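Local coordinates for peptidase S15/CocE/NonD (Thaumarchaeota archaeon SCGC AB-539-E09, PDB 4PF1), which acts as a serine aminopeptidase of the alpha/beta-hydrolase fold, probably cleaving peptides from their N-terminal end, at residues G291-E297 with V322-H328; Q342-T347 with Y378-N383; L482-P488 with P560-F566; V505-W511 with Y524-A530. One frame throughout, in Å; residues are numbered along the deposited sequence.

Contact 1. Residues G291-E297 with V322-H328; sequences GGLFDQE and VLGPWNH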
# COMPACT_ATOMS: atom_id res chain seq x y z
N GLY A 291 8.79 -30.95 1.14
CA GLY A 291 9.77 -29.99 1.63
C GLY A 291 9.78 -28.70 0.83
O GLY A 291 9.33 -28.66 -0.32
N GLY A 292 10.29 -27.64 1.45
CA GLY A 292 10.40 -26.32 0.84
C GLY A 292 11.84 -25.86 0.73
O GLY A 292 12.61 -25.98 1.70
N LEU A 293 12.20 -25.30 -0.43
CA LEU A 293 13.56 -24.78 -0.71
C LEU A 293 13.93 -23.61 0.20
O LEU A 293 15.11 -23.43 0.51
CB LEU A 293 13.68 -24.33 -2.18
CG LEU A 293 13.80 -25.44 -3.24
CD1 LEU A 293 13.61 -24.88 -4.64
CD2 LEU A 293 15.17 -26.14 -3.17
N PHE A 294 12.94 -22.80 0.61
CA PHE A 294 13.20 -21.60 1.41
C PHE A 294 12.52 -21.68 2.80
O PHE A 294 12.19 -20.64 3.38
CB PHE A 294 12.75 -20.34 0.64
CG PHE A 294 13.26 -20.29 -0.79
CD1 PHE A 294 14.62 -20.16 -1.05
CD2 PHE A 294 12.38 -20.40 -1.86
CE1 PHE A 294 15.09 -20.13 -2.37
CE2 PHE A 294 12.85 -20.35 -3.18
CZ PHE A 294 14.20 -20.22 -3.43
N ASP A 295 12.38 -22.90 3.33
CA ASP A 295 11.80 -23.15 4.65
C ASP A 295 12.69 -22.54 5.75
O ASP A 295 13.76 -23.07 6.03
CB ASP A 295 11.62 -24.67 4.86
CG ASP A 295 10.66 -25.01 5.98
OD1 ASP A 295 10.82 -24.48 7.10
OD2 ASP A 295 9.73 -25.80 5.73
N GLN A 296 12.22 -21.44 6.37
CA GLN A 296 12.96 -20.70 7.40
C GLN A 296 12.89 -21.37 8.79
O GLN A 296 13.44 -20.82 9.76
CB GLN A 296 12.45 -19.24 7.46
CG GLN A 296 11.08 -19.03 8.16
CD GLN A 296 9.85 -19.38 7.35
OE1 GLN A 296 9.92 -19.93 6.24
NE2 GLN A 296 8.68 -19.10 7.91
N GLU A 297 12.25 -22.55 8.90
CA GLU A 297 12.12 -23.22 10.20
C GLU A 297 12.63 -24.66 10.18
O GLU A 297 13.33 -25.05 11.11
CB GLU A 297 10.67 -23.16 10.69
CG GLU A 297 10.24 -21.77 11.14
CD GLU A 297 8.93 -21.65 11.89
OE1 GLU A 297 8.50 -20.50 12.13
OE2 GLU A 297 8.34 -22.69 12.25
N VAL A 322 8.80 -34.42 -2.55
CA VAL A 322 8.40 -33.22 -3.28
C VAL A 322 9.14 -32.03 -2.67
O VAL A 322 9.06 -31.81 -1.46
CB VAL A 322 6.85 -33.00 -3.28
CG1 VAL A 322 6.47 -31.75 -4.06
CG2 VAL A 322 6.12 -34.22 -3.84
N LEU A 323 9.89 -31.29 -3.50
CA LEU A 323 10.65 -30.12 -3.08
C LEU A 323 10.20 -28.90 -3.89
O LEU A 323 10.55 -28.77 -5.07
CB LEU A 323 12.16 -30.40 -3.24
CG LEU A 323 13.16 -29.39 -2.65
CD1 LEU A 323 12.95 -29.19 -1.14
CD2 LEU A 323 14.57 -29.85 -2.89
N GLY A 324 9.38 -28.06 -3.27
CA GLY A 324 8.81 -26.87 -3.90
C GLY A 324 9.52 -25.57 -3.56
O GLY A 324 10.35 -25.54 -2.65
N PRO A 325 9.19 -24.46 -4.28
CA PRO A 325 9.85 -23.17 -3.99
C PRO A 325 9.13 -22.47 -2.84
O PRO A 325 8.58 -21.37 -2.99
CB PRO A 325 9.68 -22.41 -5.31
CG PRO A 325 8.35 -22.89 -5.83
CD PRO A 325 8.19 -24.33 -5.36
N TRP A 326 9.10 -23.14 -1.69
CA TRP A 326 8.27 -22.71 -0.59
C TRP A 326 9.02 -22.36 0.65
O TRP A 326 10.04 -22.97 0.97
CB TRP A 326 7.27 -23.84 -0.26
CG TRP A 326 6.44 -24.28 -1.43
CD1 TRP A 326 5.77 -23.48 -2.31
CD2 TRP A 326 6.11 -25.63 -1.79
NE1 TRP A 326 5.06 -24.25 -3.20
CE2 TRP A 326 5.25 -25.57 -2.91
CE3 TRP A 326 6.45 -26.89 -1.26
CZ2 TRP A 326 4.76 -26.72 -3.54
CZ3 TRP A 326 5.97 -28.03 -1.89
CH2 TRP A 326 5.13 -27.94 -3.01
N ASN A 327 8.45 -21.43 1.42
CA ASN A 327 8.90 -21.13 2.76
C ASN A 327 8.25 -22.18 3.69
O ASN A 327 7.65 -23.14 3.19
CB ASN A 327 8.58 -19.68 3.16
CG ASN A 327 7.11 -19.32 3.30
OD1 ASN A 327 6.22 -20.17 3.35
ND2 ASN A 327 6.84 -18.04 3.44
N HIS A 328 8.31 -21.99 5.00
CA HIS A 328 7.78 -22.96 5.95
C HIS A 328 6.28 -23.36 5.74
O HIS A 328 5.96 -24.55 5.86
CB HIS A 328 7.99 -22.48 7.39
CG HIS A 328 7.68 -23.53 8.40
ND1 HIS A 328 8.21 -24.80 8.30
CD2 HIS A 328 6.88 -23.47 9.48
CE1 HIS A 328 7.72 -25.47 9.32
NE2 HIS A 328 6.91 -24.71 10.07
O HOH W 1 8.13 -25.89 3.23
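A buried parallel pairing of G291 and G292 with L323 and G324, continued by the residues that follow, joins strands 287-292 and 319-324 of the main sheet. G291 N donates a hydrogen bond to V322 O at 2.8 Å and G324 N donates to G291 O. Farther along, L293 N donates to G324 O, while F294 N meets W326 O from above its carbonyl plane. G292, lacking a beta carbon, lets W326 O settle 3.4 Å from its CA. The leucines cross at about a right angle, L293 CD2 lying 3.8 Å from L323 CD2. The two strands flank helix 301-309 in a beta-alpha-beta unit, and the loops at their ends bring together D295 and H328, which with S161 are arranged consistently with the Ser-His-Asp triad of alpha/beta hydrolases. H328 ND1 hydrogen-bonds to the syn side of D295 OD2 at 3.1 Å, close to the imidazole plane; a weak, bent second bond goes to OD1. H328 NE2 hydrogen-bonds the S161 hydroxyl. D295 is steadied in an Asx turn, OD1 accepting from E297 N at 3.0 Å and from D298 N, and a water links OD2 to N327 O. H328 is fixed further by its backbone N, hydrogen-bonded to Q296 OE1 at 2.9 Å. Over one face of the imidazole lies E297 CB, 3.8 Å from the ring centroid in a CH-pi contact.

Contact 2. Residues Q342-T347 with Y378-N383; sequences QFEGDT and YETGAN. With GOL (glycerol), chain H.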
# COMPACT_ATOMS: atom_id res chain seq x y z
N GLN A 342 8.91 -14.37 -8.13
CA GLN A 342 7.60 -14.73 -8.68
C GLN A 342 7.68 -16.09 -9.37
O GLN A 342 8.54 -16.31 -10.23
CB GLN A 342 7.09 -13.65 -9.64
CG GLN A 342 6.72 -12.36 -8.92
CD GLN A 342 6.40 -11.25 -9.88
OE1 GLN A 342 7.25 -10.77 -10.63
NE2 GLN A 342 5.16 -10.77 -9.84
N PHE A 343 6.79 -17.02 -8.97
CA PHE A 343 6.77 -18.38 -9.50
C PHE A 343 5.64 -18.53 -10.52
O PHE A 343 4.76 -17.67 -10.61
CB PHE A 343 6.64 -19.40 -8.34
CG PHE A 343 7.60 -19.15 -7.19
CD1 PHE A 343 8.97 -19.03 -7.42
CD2 PHE A 343 7.13 -19.02 -5.89
CE1 PHE A 343 9.85 -18.77 -6.36
CE2 PHE A 343 8.01 -18.76 -4.83
CZ PHE A 343 9.37 -18.64 -5.08
N GLU A 344 5.69 -19.60 -11.34
CA GLU A 344 4.70 -19.81 -12.40
C GLU A 344 3.39 -20.37 -11.83
O GLU A 344 3.20 -21.59 -11.78
CB GLU A 344 5.27 -20.70 -13.52
CG GLU A 344 6.14 -19.94 -14.50
CD GLU A 344 5.39 -18.98 -15.41
OE1 GLU A 344 4.80 -19.46 -16.40
OE2 GLU A 344 5.40 -17.76 -15.13
N GLY A 345 2.52 -19.47 -11.39
CA GLY A 345 1.22 -19.79 -10.83
C GLY A 345 1.28 -20.20 -9.37
O GLY A 345 2.35 -20.15 -8.75
N ASP A 346 0.13 -20.61 -8.81
CA ASP A 346 0.05 -21.06 -7.43
C ASP A 346 0.61 -22.49 -7.33
O ASP A 346 -0.13 -23.47 -7.49
CB ASP A 346 -1.41 -20.98 -6.90
CG ASP A 346 -1.62 -21.50 -5.49
OD1 ASP A 346 -0.61 -21.74 -4.79
OD2 ASP A 346 -2.78 -21.67 -5.09
N THR A 347 1.93 -22.59 -7.07
CA THR A 347 2.66 -23.86 -6.97
C THR A 347 2.17 -24.72 -5.78
O THR A 347 2.22 -25.94 -5.86
CB THR A 347 4.17 -23.60 -6.85
OG1 THR A 347 4.43 -22.86 -5.66
CG2 THR A 347 4.74 -22.85 -8.06
N TYR A 378 10.93 -28.49 -7.96
CA TYR A 378 10.70 -27.23 -8.65
C TYR A 378 12.01 -26.49 -8.75
O TYR A 378 12.67 -26.26 -7.73
CB TYR A 378 9.65 -26.38 -7.92
CG TYR A 378 9.24 -25.12 -8.67
CD1 TYR A 378 10.03 -23.97 -8.61
CD2 TYR A 378 8.04 -25.05 -9.37
CE1 TYR A 378 9.64 -22.79 -9.25
CE2 TYR A 378 7.65 -23.89 -10.02
CZ TYR A 378 8.44 -22.75 -9.95
OH TYR A 378 8.04 -21.59 -10.56
N GLU A 379 12.40 -26.14 -9.97
CA GLU A 379 13.65 -25.44 -10.23
C GLU A 379 13.39 -23.94 -10.31
O GLU A 379 12.65 -23.49 -11.19
CB GLU A 379 14.28 -25.96 -11.54
CG GLU A 379 15.68 -25.44 -11.81
CD GLU A 379 16.30 -25.91 -13.11
OE1 GLU A 379 15.56 -26.44 -13.97
OE2 GLU A 379 17.53 -25.74 -13.27
N THR A 380 14.00 -23.17 -9.39
CA THR A 380 13.88 -21.71 -9.38
C THR A 380 14.76 -21.14 -10.51
O THR A 380 15.64 -21.84 -11.02
CB THR A 380 14.20 -21.12 -7.99
OG1 THR A 380 15.42 -21.68 -7.48
CG2 THR A 380 13.07 -21.35 -6.99
N GLY A 381 14.44 -19.94 -10.97
CA GLY A 381 15.10 -19.32 -12.11
C GLY A 381 14.43 -19.75 -13.40
O GLY A 381 13.91 -18.91 -14.14
N ALA A 382 14.41 -21.08 -13.66
CA ALA A 382 13.76 -21.68 -14.83
C ALA A 382 12.24 -21.77 -14.62
O ALA A 382 11.49 -21.77 -15.61
CB ALA A 382 14.33 -23.07 -15.08
N ASN A 383 11.79 -21.85 -13.34
CA ASN A 383 10.37 -21.92 -12.92
C ASN A 383 9.64 -23.13 -13.56
O ASN A 383 8.62 -22.97 -14.23
CB ASN A 383 9.64 -20.60 -13.22
CG ASN A 383 10.11 -19.45 -12.37
OD1 ASN A 383 9.98 -19.45 -11.14
ND2 ASN A 383 10.68 -18.45 -13.01
C1 GOL H . 13.00 -17.16 -9.69
O1 GOL H . 11.97 -18.12 -9.53
C2 GOL H . 12.53 -15.96 -10.48
O2 GOL H . 11.57 -16.36 -11.45
C3 GOL H . 11.92 -14.92 -9.56
O3 GOL H . 11.45 -13.80 -10.30
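The hydroxyl of Y378 is held from two directions: it accepts a nearly straight bond from E344 N, 3.2 Å from Y378 OH, and donates to N383 OD1 at 2.9 Å. The second bond lies in the plane of the N383 amide, on a lone pair of OD1. Y378 thus links the backbone of 342-347 to the side chain that ends 378-383. Its CG is anti to the backbone N (chi1 -174°), which carries the ring across to the opposing loop. There F343 CB lies 3.4 Å from Y378 OH, and T347 CG2 comes within 3.7 Å of Y378 CE2. The F343 and Y378 rings meet obliquely, their planes 77° apart, while N383 OD1 sits at the edge of the F343 ring. N383 CB also packs against E344 CG, whose carboxylate turns elsewhere: OE2 bonds D346 N of the second subunit. A glycerol, probably from the crystallisation liquor, bridges Q342 and N383: N383 ND2 donates to its O2 at 2.8 Å, its O1 donates to N383 OD1, and its O2 to Q342 O at 3.3 Å. D346 caps the N terminus of helix 347-365. In the sequence that helix comes between strands 319-324 and 375-379, parallel neighbours in the sheet, so the contact joins a helix-entry loop to a strand end in a beta-alpha-beta crossover of the alpha/beta-hydrolase sheet.

Contact 3. Residues L482-P488 with P560-F566; sequences LRVAGQP and PQVSHTF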
# COMPACT_ATOMS: atom_id res chain seq x y z
N LEU A 482 23.49 -21.65 -15.82
CA LEU A 482 24.17 -22.64 -14.99
C LEU A 482 23.15 -23.30 -14.06
O LEU A 482 22.55 -22.63 -13.22
CB LEU A 482 25.31 -21.98 -14.19
CG LEU A 482 26.37 -22.91 -13.61
CD1 LEU A 482 27.75 -22.34 -13.81
CD2 LEU A 482 26.12 -23.18 -12.14
N ARG A 483 22.94 -24.61 -14.23
CA ARG A 483 21.96 -25.38 -13.46
C ARG A 483 22.62 -26.11 -12.30
O ARG A 483 23.60 -26.83 -12.50
CB ARG A 483 21.24 -26.41 -14.36
CG ARG A 483 20.46 -25.81 -15.53
CD ARG A 483 19.64 -26.87 -16.24
NE ARG A 483 18.55 -27.37 -15.40
CZ ARG A 483 18.07 -28.61 -15.46
NH1 ARG A 483 18.59 -29.50 -16.30
NH2 ARG A 483 17.08 -28.98 -14.66
N VAL A 484 22.06 -25.96 -11.09
CA VAL A 484 22.55 -26.65 -9.88
C VAL A 484 21.40 -27.46 -9.24
O VAL A 484 20.25 -27.02 -9.27
CB VAL A 484 23.22 -25.71 -8.85
CG1 VAL A 484 24.59 -25.22 -9.34
CG2 VAL A 484 22.32 -24.53 -8.47
N ALA A 485 21.73 -28.63 -8.69
CA ALA A 485 20.76 -29.50 -8.01
C ALA A 485 21.43 -30.27 -6.88
O ALA A 485 22.61 -30.60 -6.96
CB ALA A 485 20.13 -30.46 -9.00
N GLY A 486 20.67 -30.53 -5.82
CA GLY A 486 21.17 -31.27 -4.67
C GLY A 486 21.60 -30.40 -3.51
O GLY A 486 21.13 -29.26 -3.36
N GLN A 487 22.49 -30.93 -2.68
CA GLN A 487 22.97 -30.23 -1.50
C GLN A 487 24.39 -29.70 -1.72
O GLN A 487 25.33 -30.49 -1.87
CB GLN A 487 22.91 -31.16 -0.26
CG GLN A 487 23.66 -30.62 0.96
CD GLN A 487 23.20 -31.27 2.24
OE1 GLN A 487 23.52 -32.43 2.52
NE2 GLN A 487 22.48 -30.52 3.05
N PRO A 488 24.58 -28.35 -1.70
CA PRO A 488 25.94 -27.81 -1.77
C PRO A 488 26.67 -28.05 -0.44
O PRO A 488 26.03 -28.07 0.61
CB PRO A 488 25.73 -26.31 -2.02
CG PRO A 488 24.23 -26.12 -2.16
CD PRO A 488 23.59 -27.28 -1.51
N PRO A 560 21.64 -25.85 2.76
CA PRO A 560 20.28 -26.24 2.31
C PRO A 560 20.22 -26.59 0.82
O PRO A 560 20.99 -26.07 0.03
CB PRO A 560 19.44 -25.01 2.63
CG PRO A 560 20.13 -24.37 3.77
CD PRO A 560 21.60 -24.59 3.53
N GLN A 561 19.28 -27.47 0.46
CA GLN A 561 19.09 -27.95 -0.91
C GLN A 561 18.91 -26.83 -1.92
O GLN A 561 18.38 -25.76 -1.58
CB GLN A 561 17.89 -28.91 -1.01
CG GLN A 561 17.91 -30.07 -0.01
CD GLN A 561 19.16 -30.92 -0.07
OE1 GLN A 561 19.61 -31.35 -1.14
NE2 GLN A 561 19.72 -31.22 1.10
N VAL A 562 19.37 -27.07 -3.16
CA VAL A 562 19.21 -26.16 -4.29
C VAL A 562 18.66 -26.91 -5.51
O VAL A 562 18.93 -28.09 -5.70
CB VAL A 562 20.51 -25.38 -4.65
CG1 VAL A 562 20.85 -24.33 -3.60
CG2 VAL A 562 21.70 -26.33 -4.90
N SER A 563 17.86 -26.20 -6.30
CA SER A 563 17.28 -26.62 -7.57
C SER A 563 17.07 -25.34 -8.30
O SER A 563 16.05 -24.67 -8.11
CB SER A 563 15.98 -27.40 -7.35
OG SER A 563 15.56 -28.02 -8.55
N HIS A 564 18.13 -24.86 -8.95
CA HIS A 564 18.14 -23.52 -9.49
C HIS A 564 18.91 -23.39 -10.79
O HIS A 564 19.89 -24.11 -11.02
CB HIS A 564 18.79 -22.59 -8.43
CG HIS A 564 18.75 -21.13 -8.75
ND1 HIS A 564 17.57 -20.42 -8.69
CD2 HIS A 564 19.76 -20.29 -9.05
CE1 HIS A 564 17.89 -19.17 -8.99
NE2 HIS A 564 19.20 -19.04 -9.20
N THR A 565 18.48 -22.43 -11.62
CA THR A 565 19.20 -22.05 -12.81
C THR A 565 19.70 -20.63 -12.62
O THR A 565 18.90 -19.70 -12.47
CB THR A 565 18.33 -22.21 -14.08
OG1 THR A 565 18.10 -23.59 -14.31
CG2 THR A 565 18.99 -21.60 -15.32
N PHE A 566 21.03 -20.46 -12.59
CA PHE A 566 21.66 -19.14 -12.57
C PHE A 566 21.63 -18.64 -14.01
O PHE A 566 22.37 -19.16 -14.86
CB PHE A 566 23.10 -19.23 -12.02
CG PHE A 566 23.23 -19.56 -10.55
CD1 PHE A 566 23.12 -18.56 -9.58
CD2 PHE A 566 23.51 -20.85 -10.13
CE1 PHE A 566 23.26 -18.86 -8.22
CE2 PHE A 566 23.66 -21.15 -8.76
CZ PHE A 566 23.53 -20.15 -7.82
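F566 lies beside L482, the two side chains pointing the same way from an antiparallel pair of strands. Its CB is 3.6 Å from L482 O, the atom that also accepts a hydrogen bond from F566 N in the backbone pairing. With CG anti to the carbonyl carbon (chi1 -69°), the ring runs back along the opposite strand: CD2 touches L482 CD2 at 4.0 Å, and CE2 presses on V484 CG2 at 3.6 Å. One face of the ring is covered over its centre by H564 CD2 from the same strand, while CD1 turns toward D509. Beneath these side chains the backbones run almost exactly antiparallel, at 172°, with paired bonds at L482-F566 and V484-H564; at G486-V562 the bond from V562 N to G486 O is sound and its return is weak. V562 CG2 continues the apolar row, meeting P488 CG tip to tip at 3.7 Å. At the end of the pairing Q561 bends at chi2 (-56°), folding its amide back over the chain so that OE1 lies 3.2 Å from G486 C; OE1 is hydrogen-bonded by W391 NE1. On the other face R483 CG passes T565 OG1 at 3.5 Å; R483 NE forms a salt bridge with E379 OE2, close to which T565 OG1 also lies. This two-stranded sheet fits between several elements: strand 606-625 adjoins L482, R483, A485 and P488; T380, just after strand 375-379, hydrogen-bonds through its backbone to S563 and T565; and D509 of strand 502-510 and L528 of strand 525-534 pack against F566.

Contact 4. Residues V505-W511 with Y524-A530; sequences VKIIDVW and YQQMLSA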
# COMPACT_ATOMS: atom_id res chain seq x y z
N VAL A 505 27.96 -19.52 6.04
CA VAL A 505 28.26 -19.60 4.61
C VAL A 505 26.96 -19.36 3.85
O VAL A 505 25.97 -20.04 4.10
CB VAL A 505 28.94 -20.95 4.21
CG1 VAL A 505 29.21 -20.99 2.70
CG2 VAL A 505 30.24 -21.16 4.98
N LYS A 506 26.97 -18.38 2.92
CA LYS A 506 25.79 -18.05 2.11
C LYS A 506 26.06 -18.22 0.63
O LYS A 506 27.09 -17.75 0.14
CB LYS A 506 25.33 -16.61 2.35
CG LYS A 506 25.19 -16.16 3.78
CD LYS A 506 24.74 -14.71 3.78
CE LYS A 506 25.03 -14.01 5.07
NZ LYS A 506 25.02 -12.53 4.89
N ILE A 507 25.12 -18.85 -0.10
CA ILE A 507 25.16 -18.93 -1.57
C ILE A 507 24.12 -17.94 -2.07
O ILE A 507 22.98 -17.95 -1.60
CB ILE A 507 24.94 -20.37 -2.12
CG1 ILE A 507 26.16 -21.27 -1.82
CG2 ILE A 507 24.63 -20.35 -3.64
CD1 ILE A 507 25.90 -22.70 -1.99
N ILE A 508 24.52 -17.06 -2.98
CA ILE A 508 23.65 -16.00 -3.46
C ILE A 508 23.60 -15.96 -5.00
O ILE A 508 24.62 -16.17 -5.67
CB ILE A 508 24.16 -14.65 -2.87
CG1 ILE A 508 23.81 -14.51 -1.37
CG2 ILE A 508 23.69 -13.42 -3.66
CD1 ILE A 508 24.95 -13.97 -0.51
N ASP A 509 22.41 -15.65 -5.54
CA ASP A 509 22.23 -15.38 -6.95
C ASP A 509 22.16 -13.87 -7.10
O ASP A 509 21.20 -13.25 -6.64
CB ASP A 509 20.96 -16.07 -7.50
CG ASP A 509 20.69 -15.82 -8.98
OD1 ASP A 509 20.96 -14.69 -9.45
OD2 ASP A 509 20.17 -16.73 -9.65
N VAL A 510 23.20 -13.26 -7.69
CA VAL A 510 23.23 -11.82 -7.92
C VAL A 510 22.50 -11.53 -9.23
O VAL A 510 22.95 -11.95 -10.29
CB VAL A 510 24.67 -11.23 -7.94
CG1 VAL A 510 24.65 -9.70 -8.01
CG2 VAL A 510 25.47 -11.69 -6.73
N TRP A 511 21.37 -10.83 -9.15
CA TRP A 511 20.57 -10.47 -10.31
C TRP A 511 21.35 -9.47 -11.19
O TRP A 511 22.25 -8.80 -10.68
CB TRP A 511 19.21 -9.91 -9.86
CG TRP A 511 18.25 -10.97 -9.38
CD1 TRP A 511 18.48 -11.90 -8.40
CD2 TRP A 511 16.92 -11.20 -9.85
NE1 TRP A 511 17.37 -12.69 -8.24
CE2 TRP A 511 16.40 -12.29 -9.11
CE3 TRP A 511 16.10 -10.58 -10.82
CZ2 TRP A 511 15.10 -12.77 -9.31
CZ3 TRP A 511 14.81 -11.07 -11.01
CH2 TRP A 511 14.32 -12.15 -10.27
N TYR A 524 20.18 -7.00 -7.09
CA TYR A 524 19.62 -7.80 -6.00
C TYR A 524 20.47 -9.04 -5.70
O TYR A 524 20.72 -9.87 -6.59
CB TYR A 524 18.16 -8.15 -6.36
CG TYR A 524 17.43 -9.18 -5.51
CD1 TYR A 524 17.51 -9.16 -4.12
CD2 TYR A 524 16.51 -10.06 -6.09
CE1 TYR A 524 16.79 -10.06 -3.34
CE2 TYR A 524 15.77 -10.95 -5.32
CZ TYR A 524 15.91 -10.95 -3.94
OH TYR A 524 15.18 -11.84 -3.19
N GLN A 525 20.99 -9.11 -4.47
CA GLN A 525 21.82 -10.21 -3.98
C GLN A 525 20.91 -11.21 -3.25
O GLN A 525 20.89 -11.27 -2.02
CB GLN A 525 22.95 -9.69 -3.07
CG GLN A 525 24.08 -9.02 -3.84
CD GLN A 525 25.22 -8.58 -2.95
OE1 GLN A 525 25.38 -9.05 -1.82
NE2 GLN A 525 26.08 -7.71 -3.47
N GLN A 526 20.12 -11.95 -4.04
CA GLN A 526 19.14 -12.91 -3.55
C GLN A 526 19.80 -14.10 -2.88
O GLN A 526 20.45 -14.90 -3.56
CB GLN A 526 18.26 -13.39 -4.71
CG GLN A 526 17.13 -14.34 -4.29
CD GLN A 526 16.95 -15.47 -5.27
OE1 GLN A 526 16.84 -15.26 -6.49
NE2 GLN A 526 16.91 -16.69 -4.75
N MET A 527 19.59 -14.26 -1.55
CA MET A 527 20.10 -15.43 -0.84
C MET A 527 19.38 -16.67 -1.37
O MET A 527 18.18 -16.61 -1.65
CB MET A 527 19.92 -15.27 0.68
CG MET A 527 20.83 -16.21 1.47
SD MET A 527 21.13 -15.64 3.15
CE MET A 527 19.53 -16.04 3.92
N LEU A 528 20.13 -17.76 -1.59
CA LEU A 528 19.58 -18.97 -2.20
C LEU A 528 19.74 -20.20 -1.29
O LEU A 528 18.81 -21.01 -1.19
CB LEU A 528 20.28 -19.20 -3.55
CG LEU A 528 19.76 -20.35 -4.41
CD1 LEU A 528 18.46 -19.97 -5.11
CD2 LEU A 528 20.79 -20.76 -5.43
N SER A 529 20.91 -20.35 -0.65
CA SER A 529 21.20 -21.45 0.26
C SER A 529 22.24 -20.98 1.26
O SER A 529 23.32 -20.57 0.85
CB SER A 529 21.69 -22.68 -0.50
OG SER A 529 22.07 -23.72 0.38
N ALA A 530 21.90 -20.99 2.55
CA ALA A 530 22.81 -20.51 3.58
C ALA A 530 22.63 -21.26 4.90
O ALA A 530 21.51 -21.62 5.26
CB ALA A 530 22.60 -19.02 3.81
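Backbone hydrogen bonds between I507 and S529, D509 and Q526, and W511 and Y524 carry this antiparallel pairing. I507 N donates to S529 O at 2.7 Å, D509 N to Q526 O, and W511 N to Y524 O; the return from Q526 N to D509 O is weak. In the middle, two successive donors share one acceptor: L528 N hydrogen-bonds I507 O at 2.9 Å and S529 N reaches the same oxygen by a weak bond, shifting the register by one. Among the side-chain polar contacts, W511 NE1 points at Q526 OE1, 3.2 Å away, along a lone pair and nearly in the plane of the indole. Q526 has CG anti to its backbone nitrogen (chi1 -176°) and a bent chain, which swing the amide to the indole edge. D509 looks elsewhere, its carboxylate hydrogen-bonded to H564 and H570. Of the aromatic contacts, Y524 CD2 lies over one face of the W511 indole, 3.5 Å from NE1, the two planes inclined by 43°, and Q526 CB of the same segment lies over one face of the Y524 ring, toward its rim. The remaining contacts are apolar. I508 CG2 lies 3.8 Å from Q525 CB, and M527 SD rests 3.8 Å from K506 CD, whose NZ is hydrogen-bonded to Q461, Q575 and Q577. I507 CG2 faces L528 CD2. With L528 and S529 both opposite I507, this is a classic beta bulge, formed where the chain turns a corner at S529, in an antiparallel sheet consistent with the jelly-roll beta-sandwich of the S15 C-terminal domain.

From the N terminus, contact 1 closes first, returning the chain through helix 301-309 to the neighbouring strand of the main sheet. Contact 2 follows in series, closing the loop that holds helix 347-365 and adding strand 375-379 beside 319-324. Farther along, in the C-terminal part of the chain, 482-488 pairs with 560-566 only after 71 intervening residues; within that long excursion lies the short hairpin-like closure of contact 4, so the pair is nested. None cross. T380 joins contacts 2 and 3 through H564, and P560 O, hydrogen-bonded to S529 OG, joins contacts 3 and 4. L293 packs on Q561 and F294 on L528, tying the main alpha/beta sheet to the beta-rich C-terminal part.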